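Side-chain contacts in carbohydrate kinase, pfkB family (Enterococcus faecalis, PDB 3KTN), which probably phosphorylates 2-keto-3-deoxygluconate, as a magnesium-binding kinase of the pfkB (ribokinase-like) family: residues 16-19 and 20-23; 32-36 and 37-41; 125-128 and 129-132. All coordinates share one frame; numbering follows the deposited sequence.

Contact 1 of 3, residues 16-19 and 20-23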
ATOM      1  N   THR A  16      11.773   1.962  -7.117  1.00 24.46           N
ATOM      2  CA  THR A  16      11.188   0.812  -7.784  1.00 24.03           C
ATOM      3  C   THR A  16       9.691   0.734  -7.560  1.00 22.31           C
ATOM      4  O   THR A  16       9.222   0.819  -6.416  1.00 24.26           O
ATOM      5  CB  THR A  16      11.791  -0.501  -7.243  1.00 27.14           C
ATOM      6  OG1 THR A  16      13.216  -0.390  -7.211  1.00 31.31           O
ATOM      7  CG2 THR A  16      11.374  -1.712  -8.117  1.00 25.05           C
ATOM      8  N   PRO A  17       8.915   0.596  -8.642  1.00 21.68           N
ATOM      9  CA  PRO A  17       7.459   0.495  -8.472  1.00 21.24           C
ATOM     10  C   PRO A  17       7.229  -0.908  -7.892  1.00 20.11           C
ATOM     11  O   PRO A  17       8.048  -1.805  -8.083  1.00 19.15           O
ATOM     12  CB  PRO A  17       6.925   0.606  -9.903  1.00 20.23           C
ATOM     13  CG  PRO A  17       8.026   1.327 -10.657  1.00 21.95           C
ATOM     14  CD  PRO A  17       9.280   0.739 -10.064  1.00 21.04           C
ATOM     15  N   PRO A  18       6.125  -1.120  -7.174  1.00 21.71           N
ATOM     16  CA  PRO A  18       5.938  -2.472  -6.635  1.00 21.11           C
ATOM     17  C   PRO A  18       5.627  -3.545  -7.694  1.00 22.30           C
ATOM     18  O   PRO A  18       5.313  -3.235  -8.854  1.00 23.06           O
ATOM     19  CB  PRO A  18       4.799  -2.292  -5.620  1.00 24.25           C
ATOM     20  CG  PRO A  18       4.055  -1.094  -6.118  1.00 25.91           C
ATOM     21  CD  PRO A  18       5.130  -0.175  -6.634  1.00 24.47           C
ATOM     22  N   GLU A  19       5.750  -4.804  -7.287  1.00 20.03           N
ATOM     23  CA  GLU A  19       5.474  -5.953  -8.144  1.00 22.37           C
ATOM     24  C   GLU A  19       6.258  -5.860  -9.459  1.00 22.34           C
ATOM     25  O   GLU A  19       7.481  -5.713  -9.422  1.00 22.50           O
ATOM     26  CB  GLU A  19       3.955  -6.058  -8.362  1.00 22.52           C
ATOM     27  CG  GLU A  19       3.190  -6.198  -7.007  1.00 24.93           C
ATOM     28  CD  GLU A  19       1.665  -6.288  -7.150  1.00 26.83           C
ATOM     29  OE1 GLU A  19       0.946  -5.685  -6.326  1.00 28.42           O
ATOM     30  OE2 GLU A  19       1.174  -6.974  -8.061  1.00 27.42           O
ATOM     31  N   TYR A  20       5.580  -5.950 -10.603  1.00 19.47           N
ATOM     32  CA  TYR A  20       6.250  -5.860 -11.909  1.00 21.02           C
ATOM     33  C   TYR A  20       5.676  -4.678 -12.684  1.00 21.29           C
ATOM     34  O   TYR A  20       5.689  -4.662 -13.917  1.00 22.41           O
ATOM     35  CB  TYR A  20       6.026  -7.145 -12.716  1.00 20.06           C
ATOM     36  CG  TYR A  20       6.437  -8.405 -11.986  1.00 21.25           C
ATOM     37  CD1 TYR A  20       7.768  -8.828 -11.967  1.00 20.76           C
ATOM     38  CD2 TYR A  20       5.491  -9.161 -11.289  1.00 21.87           C
ATOM     39  CE1 TYR A  20       8.147  -9.984 -11.269  1.00 23.21           C
ATOM     40  CE2 TYR A  20       5.862 -10.309 -10.586  1.00 20.78           C
ATOM     41  CZ  TYR A  20       7.185 -10.711 -10.584  1.00 22.23           C
ATOM     42  OH  TYR A  20       7.546 -11.835  -9.892  1.00 22.47           O
ATOM     43  N   LEU A  21       5.180  -3.694 -11.946  1.00 20.14           N
ATOM     44  CA  LEU A  21       4.571  -2.508 -12.540  1.00 22.43           C
ATOM     45  C   LEU A  21       5.566  -1.546 -13.191  1.00 23.49           C
ATOM     46  O   LEU A  21       6.746  -1.496 -12.827  1.00 22.15           O
ATOM     47  CB  LEU A  21       3.750  -1.767 -11.474  1.00 20.18           C
ATOM     48  CG  LEU A  21       2.604  -2.583 -10.877  1.00 24.01           C
ATOM     49  CD1 LEU A  21       2.018  -1.854  -9.672  1.00 22.13           C
ATOM     50  CD2 LEU A  21       1.534  -2.804 -11.947  1.00 23.37           C
HETATM   51  N   MSE A  22       5.080  -0.781 -14.161  1.00 24.47           N
HETATM   52  CA  MSE A  22       5.921   0.185 -14.864  1.00 27.27           C
HETATM   53  C   MSE A  22       5.649   1.577 -14.319  1.00 26.01           C
HETATM   54  O   MSE A  22       4.630   1.798 -13.657  1.00 26.50           O
HETATM   55  CB  MSE A  22       5.619   0.151 -16.367  1.00 29.55           C
HETATM   56  CG  MSE A  22       5.840  -1.208 -17.014  1.00 40.96           C
HETATM   57 SE   MSE A  22       5.338  -1.248 -18.903  1.00 55.79          SE
HETATM   58  CE  MSE A  22       3.506  -1.777 -18.710  1.00 52.84           C
ATOM     59  N   LEU A  23       6.562   2.505 -14.593  1.00 25.80           N
ATOM     60  CA  LEU A  23       6.413   3.886 -14.150  1.00 27.27           C
ATOM     61  C   LEU A  23       5.113   4.495 -14.650  1.00 27.40           C
ATOM     62  O   LEU A  23       4.461   5.231 -13.925  1.00 27.54           O
ATOM     63  CB  LEU A  23       7.589   4.741 -14.631  1.00 28.30           C
ATOM     64  CG  LEU A  23       8.870   4.538 -13.825  1.00 28.76           C
ATOM     65  CD1 LEU A  23      10.028   5.269 -14.493  1.00 27.66           C
ATOM     66  CD2 LEU A  23       8.635   5.038 -12.397  1.00 28.92           C
TER
HETATM   67  O   HOH W   1       8.620  -2.605 -11.095  1.00 27.22           O
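Pro18 and Leu21 close a tight turn through one backbone bond and one apolar contact. Leu21 N donates to Pro18 O at 3.1 Å. The N-H to O angle is 162°, and the donor lies in the carbonyl plane. The Leu21 side chain leans over the same carbonyl oxygen: its CG is 3.4 Å from Pro18 O. One methyl carries on to the proline ring, with Leu21 CD1 4.2 Å from Pro18 CG. CG of Leu21 stands beside its own backbone N, anti to the carbonyl carbon (chi1 -61°), which keeps the branch close to the turn.

Pro17 packs on the next part of the chain. Its CB rests 3.6 Å from Leu21 O, and its CG reaches a methyl of Leu23, CD2, at 4.1 Å. A water bridges the two arms of the loop. It donates to Pro17 O at 3.2 Å and to Leu21 O at 2.8 Å, so Leu21 O is held by water and lies against the proline ring as well.

Glu19 sits at the corner with a positive phi (53°). The loop takes part in subunit contacts here: the extended Glu19 side chain reaches the second subunit, where OE1 forms a salt bridge with Arg30 of that subunit. Tyr20 meets Tyr96 edge-to-face, and Tyr20 O accepts a bond from Arg99. Pro17 and Leu23 both pack on Leu29 of strand 28-34.

Pro18 to Leu21 is a type II' beta turn, with Glu19 and Tyr20 at its two central positions. It lies in the loop between strands 12-16 and 28-34. These antiparallel neighbours belong to the small four-stranded sheet, which is consistent with the beta lid of ribokinase-like kinases.

Contact 2 of 3, residues 32-36 and 37-41; sequences NFVGT and GVNLL
Gly35 O is the acceptor at the start of the helix. Asn39 N donates to it at 2.8 Å, almost straight, with an N-H to O angle of 175°. The donor lies nearly along the C=O axis. The Asn39 side chain folds back over the same oxygen, and its CG is 3.0 Å from Gly35 O. This follows from chi1 of -54°, which sets CG beside the backbone N. The amide makes its bond in another direction: ND2 is hydrogen-bonded to Asp280 OD2 of helix 278-291. That bond helps fix the rotation of the amide.

One residue on, Leu40 N donates to Thr36 O at 3.0 Å, with the donor tilted from the carbonyl plane. Gly35 is the N-cap. At its backbone angles, with a positive phi, a CB would be pressed against the carbonyl O of Val34 and lie close to Val38 CG2. The chain passes from strand 28-34 into helix 36-46 at nearly a right angle (88° between the short segments). In this ribokinase-like fold the passage leads from the small sheet into the main domain.

Val38 lies over the strand end. Its CG1 is 3.8 Å from Phe33 O, while CG2 is 3.8 Å from Val34 O. From the strand, Phe33 packs on Ala65 and Ala69 of helix 61-72. The Thr36 side chain is about 5 Å from a bound sulfate, probably from the crystallisation liquor, and that of Asn39 about 7 Å from a bound magnesium ion.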
ATOM      1  N   ASN A  32      15.244   2.913  -1.967  1.00 29.40           N
ATOM      2  CA  ASN A  32      16.264   2.323  -1.117  1.00 28.95           C
ATOM      3  C   ASN A  32      17.610   2.963  -1.413  1.00 27.05           C
ATOM      4  O   ASN A  32      17.809   3.543  -2.483  1.00 24.13           O
ATOM      5  CB  ASN A  32      16.348   0.804  -1.326  1.00 33.33           C
ATOM      6  CG  ASN A  32      15.057   0.096  -0.943  1.00 39.69           C
ATOM      7  OD1 ASN A  32      14.165  -0.092  -1.773  1.00 41.27           O
ATOM      8  ND2 ASN A  32      14.938  -0.268   0.328  1.00 39.37           N
ATOM      9  N   PHE A  33      18.519   2.872  -0.449  1.00 24.81           N
ATOM     10  CA  PHE A  33      19.864   3.408  -0.610  1.00 25.78           C
ATOM     11  C   PHE A  33      20.724   2.223  -0.991  1.00 26.89           C
ATOM     12  O   PHE A  33      20.864   1.276  -0.223  1.00 26.13           O
ATOM     13  CB  PHE A  33      20.350   4.040   0.694  1.00 24.68           C
ATOM     14  CG  PHE A  33      19.674   5.340   1.013  1.00 25.10           C
ATOM     15  CD1 PHE A  33      20.152   6.534   0.487  1.00 23.56           C
ATOM     16  CD2 PHE A  33      18.524   5.365   1.797  1.00 24.98           C
ATOM     17  CE1 PHE A  33      19.493   7.740   0.739  1.00 24.60           C
ATOM     18  CE2 PHE A  33      17.857   6.563   2.054  1.00 23.59           C
ATOM     19  CZ  PHE A  33      18.342   7.751   1.525  1.00 23.68           C
ATOM     20  N   VAL A  34      21.267   2.269  -2.201  1.00 26.29           N
ATOM     21  CA  VAL A  34      22.094   1.196  -2.707  1.00 25.08           C
ATOM     22  C   VAL A  34      23.376   1.777  -3.312  1.00 27.08           C
ATOM     23  O   VAL A  34      23.647   2.979  -3.198  1.00 27.98           O
ATOM     24  CB  VAL A  34      21.317   0.378  -3.787  1.00 25.73           C
ATOM     25  CG1 VAL A  34      20.037  -0.208  -3.181  1.00 22.96           C
ATOM     26  CG2 VAL A  34      20.954   1.278  -4.963  1.00 20.49           C
ATOM     27  N   GLY A  35      24.148   0.905  -3.953  1.00 27.05           N
ATOM     28  CA  GLY A  35      25.401   1.282  -4.573  1.00 28.13           C
ATOM     29  C   GLY A  35      26.346   0.106  -4.405  1.00 29.55           C
ATOM     30  O   GLY A  35      26.167  -0.687  -3.477  1.00 30.62           O
ATOM     31  N   THR A  36      27.329  -0.028  -5.294  1.00 28.70           N
ATOM     32  CA  THR A  36      28.292  -1.130  -5.204  1.00 29.86           C
ATOM     33  C   THR A  36      28.882  -1.260  -3.802  1.00 29.40           C
ATOM     34  O   THR A  36      28.868  -2.343  -3.223  1.00 31.36           O
ATOM     35  CB  THR A  36      29.450  -0.952  -6.217  1.00 31.44           C
ATOM     36  OG1 THR A  36      28.963  -1.224  -7.534  1.00 29.83           O
ATOM     37  CG2 THR A  36      30.612  -1.906  -5.908  1.00 33.52           C
ATOM     38  N   GLY A  37      29.386  -0.158  -3.256  1.00 28.96           N
ATOM     39  CA  GLY A  37      29.964  -0.189  -1.920  1.00 30.07           C
ATOM     40  C   GLY A  37      28.957  -0.528  -0.829  1.00 30.44           C
ATOM     41  O   GLY A  37      29.290  -1.190   0.155  1.00 30.64           O
ATOM     42  N   VAL A  38      27.719  -0.075  -0.993  1.00 29.98           N
ATOM     43  CA  VAL A  38      26.677  -0.354  -0.007  1.00 28.36           C
ATOM     44  C   VAL A  38      26.311  -1.831  -0.048  1.00 27.81           C
ATOM     45  O   VAL A  38      26.267  -2.493   0.991  1.00 28.17           O
ATOM     46  CB  VAL A  38      25.416   0.504  -0.275  1.00 28.41           C
ATOM     47  CG1 VAL A  38      24.355   0.251   0.798  1.00 26.42           C
ATOM     48  CG2 VAL A  38      25.805   1.976  -0.299  1.00 27.34           C
ATOM     49  N   ASN A  39      26.076  -2.352  -1.251  1.00 27.10           N
ATOM     50  CA  ASN A  39      25.700  -3.759  -1.414  1.00 27.59           C
ATOM     51  C   ASN A  39      26.776  -4.674  -0.862  1.00 27.78           C
ATOM     52  O   ASN A  39      26.487  -5.650  -0.155  1.00 25.75           O
ATOM     53  CB  ASN A  39      25.474  -4.105  -2.895  1.00 25.34           C
ATOM     54  CG  ASN A  39      24.483  -3.173  -3.572  1.00 27.90           C
ATOM     55  OD1 ASN A  39      23.691  -2.499  -2.908  1.00 28.90           O
ATOM     56  ND2 ASN A  39      24.511  -3.142  -4.900  1.00 25.79           N
ATOM     57  N   LEU A  40      28.019  -4.365  -1.208  1.00 28.82           N
ATOM     58  CA  LEU A  40      29.151  -5.159  -0.759  1.00 30.71           C
ATOM     59  C   LEU A  40      29.274  -5.175   0.760  1.00 30.16           C
ATOM     60  O   LEU A  40      29.242  -6.240   1.382  1.00 31.55           O
ATOM     61  CB  LEU A  40      30.448  -4.615  -1.366  1.00 31.33           C
ATOM     62  CG  LEU A  40      31.708  -5.404  -0.987  1.00 32.11           C
ATOM     63  CD1 LEU A  40      31.579  -6.833  -1.505  1.00 30.98           C
ATOM     64  CD2 LEU A  40      32.951  -4.734  -1.567  1.00 32.22           C
ATOM     65  N   LEU A  41      29.418  -3.995   1.353  1.00 28.58           N
ATOM     66  CA  LEU A  41      29.570  -3.895   2.799  1.00 29.37           C
ATOM     67  C   LEU A  41      28.362  -4.425   3.576  1.00 30.86           C
ATOM     68  O   LEU A  41      28.521  -5.014   4.656  1.00 31.10           O
ATOM     69  CB  LEU A  41      29.853  -2.445   3.199  1.00 28.75           C
ATOM     70  CG  LEU A  41      31.113  -1.814   2.596  1.00 32.63           C
ATOM     71  CD1 LEU A  41      31.337  -0.447   3.229  1.00 29.15           C
ATOM     72  CD2 LEU A  41      32.323  -2.724   2.819  1.00 31.60           C
TER

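Contact 3 of 3, residues 125-128 and 129-132; sequences AFLA and EVDM
Val130 packs against the last turn of the helix, the tighter side of the contact. Its CG2 lies 3.7 Å from Leu127 O and equally near Phe126 O. The same methyl meets Leu127 CD2 at 4.4 Å, which is a light apolar touch. At chi1 -60° the CG2 branch sits between the backbone N and the carbonyl carbon, which brings it close to both of these carbonyl oxygens. CG1 stands beside the N and approaches Phe126 O at 3.8 Å.

Two backbone bonds carry the turn. Glu129 N donates to Phe126 O at 2.8 Å, with the donor 48° above the carbonyl plane. Val130 N reaches Leu127 O at 3.3 Å, and this bond is weak. It closes a type I beta turn from Leu127 to Val130. On the buried side, Leu127 continues onto Leu153, Lys156 and Ala157 of helix 144-159. Val130 and Phe126 both meet Trp79.

The outer side is looser. Ala128 and Glu129 are exposed at the turn. The Glu129 chain runs extended beyond CG and turns back along the helix, yet its OE2 comes no nearer to Ala125 O than 3.9 Å.

Beyond the turn, Val130 O accepts from Lys162 NZ. The turn is thus held mainly by the Glu129 N to Phe126 O bond, with a weaker second bond and a light apolar touch. The carboxylate of Glu129 adds little to it and probably stays hydrated.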
ATOM      1  N   ALA A 125      43.979   8.323   8.471  1.00 52.53           N
ATOM      2  CA  ALA A 125      43.265   7.900   9.671  1.00 52.29           C
ATOM      3  C   ALA A 125      42.398   6.663   9.454  1.00 52.67           C
ATOM      4  O   ALA A 125      42.300   5.805  10.336  1.00 52.81           O
ATOM      5  CB  ALA A 125      42.409   9.044  10.189  1.00 52.07           C
ATOM      6  N   PHE A 126      41.769   6.570   8.284  1.00 51.63           N
ATOM      7  CA  PHE A 126      40.901   5.434   7.990  1.00 50.96           C
ATOM      8  C   PHE A 126      41.699   4.154   7.823  1.00 49.81           C
ATOM      9  O   PHE A 126      41.400   3.140   8.459  1.00 47.25           O
ATOM     10  CB  PHE A 126      40.086   5.681   6.717  1.00 51.52           C
ATOM     11  CG  PHE A 126      39.373   7.001   6.695  1.00 53.44           C
ATOM     12  CD1 PHE A 126      38.979   7.622   7.879  1.00 53.78           C
ATOM     13  CD2 PHE A 126      39.079   7.621   5.485  1.00 54.31           C
ATOM     14  CE1 PHE A 126      38.299   8.838   7.857  1.00 53.94           C
ATOM     15  CE2 PHE A 126      38.398   8.838   5.452  1.00 55.51           C
ATOM     16  CZ  PHE A 126      38.009   9.449   6.643  1.00 54.50           C
ATOM     17  N   LEU A 127      42.709   4.208   6.961  1.00 50.37           N
ATOM     18  CA  LEU A 127      43.552   3.050   6.694  1.00 51.16           C
ATOM     19  C   LEU A 127      44.125   2.452   7.974  1.00 51.58           C
ATOM     20  O   LEU A 127      44.310   1.239   8.072  1.00 51.88           O
ATOM     21  CB  LEU A 127      44.678   3.439   5.734  1.00 50.63           C
ATOM     22  CG  LEU A 127      44.221   3.727   4.301  1.00 49.75           C
ATOM     23  CD1 LEU A 127      45.350   4.372   3.509  1.00 50.32           C
ATOM     24  CD2 LEU A 127      43.775   2.429   3.643  1.00 48.87           C
ATOM     25  N   ALA A 128      44.385   3.303   8.961  1.00 53.28           N
ATOM     26  CA  ALA A 128      44.938   2.854  10.235  1.00 55.68           C
ATOM     27  C   ALA A 128      43.984   1.952  11.014  1.00 56.87           C
ATOM     28  O   ALA A 128      44.400   1.256  11.939  1.00 57.97           O
ATOM     29  CB  ALA A 128      45.320   4.060  11.089  1.00 54.91           C
ATOM     30  N   GLU A 129      42.709   1.951  10.641  1.00 57.73           N
ATOM     31  CA  GLU A 129      41.734   1.131  11.348  1.00 58.24           C
ATOM     32  C   GLU A 129      41.111  -0.001  10.538  1.00 56.52           C
ATOM     33  O   GLU A 129      40.188  -0.664  11.008  1.00 55.73           O
ATOM     34  CB  GLU A 129      40.633   2.023  11.918  1.00 61.27           C
ATOM     35  CG  GLU A 129      41.104   2.911  13.057  1.00 65.90           C
ATOM     36  CD  GLU A 129      40.027   3.862  13.535  1.00 69.82           C
ATOM     37  OE1 GLU A 129      38.921   3.390  13.885  1.00 71.21           O
ATOM     38  OE2 GLU A 129      40.286   5.085  13.560  1.00 72.17           O
ATOM     39  N   VAL A 130      41.614  -0.229   9.330  1.00 55.27           N
ATOM     40  CA  VAL A 130      41.084  -1.295   8.484  1.00 54.41           C
ATOM     41  C   VAL A 130      42.199  -2.200   7.980  1.00 54.85           C
ATOM     42  O   VAL A 130      43.352  -1.779   7.894  1.00 55.15           O
ATOM     43  CB  VAL A 130      40.329  -0.724   7.260  1.00 53.69           C
ATOM     44  CG1 VAL A 130      39.163   0.132   7.724  1.00 52.41           C
ATOM     45  CG2 VAL A 130      41.277   0.085   6.389  1.00 51.55           C
ATOM     46  N   ASP A 131      41.849  -3.440   7.649  1.00 54.05           N
ATOM     47  CA  ASP A 131      42.823  -4.403   7.143  1.00 53.87           C
ATOM     48  C   ASP A 131      42.680  -4.556   5.636  1.00 53.45           C
ATOM     49  O   ASP A 131      43.602  -5.009   4.954  1.00 53.42           O
ATOM     50  CB  ASP A 131      42.609  -5.768   7.787  1.00 53.95           C
ATOM     51  CG  ASP A 131      42.539  -5.698   9.289  1.00 55.98           C
ATOM     52  OD1 ASP A 131      43.505  -5.202   9.905  1.00 57.25           O
ATOM     53  OD2 ASP A 131      41.517  -6.147   9.854  1.00 56.01           O
HETATM   54  N   MSE A 132      41.517  -4.181   5.121  1.00 53.55           N
HETATM   55  CA  MSE A 132      41.239  -4.299   3.699  1.00 53.36           C
HETATM   56  C   MSE A 132      40.359  -3.146   3.237  1.00 50.27           C
HETATM   57  O   MSE A 132      39.504  -2.674   3.984  1.00 49.46           O
HETATM   58  CB  MSE A 132      40.536  -5.630   3.434  1.00 59.37           C
HETATM   59  CG  MSE A 132      40.256  -5.937   1.971  1.00 67.85           C
HETATM   60 SE   MSE A 132      39.372  -7.659   1.766  1.00 82.64          SE
HETATM   61  CE  MSE A 132      40.903  -8.820   1.895  1.00 76.32           C
TER

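The three contacts come in series along the chain. Contact 1 lies in the loop before strand 28-34, and contact 2 starts on that strand. Their centres are about 21 Å apart, yet their nearest atoms are about 6 Å apart. Contact 3 leads into strand 132-135 of the large nine-stranded sheet. Its centre is about 20 Å from that of contact 2 and about 40 Å from that of contact 1, across the chain's centre. Contact 2 thus lies between the small sheet with its subunit interface and the end of the main domain on the other side of the chain's centre from contact 1. It is also nearest to the magnesium site, whereas contact 3 is away from it.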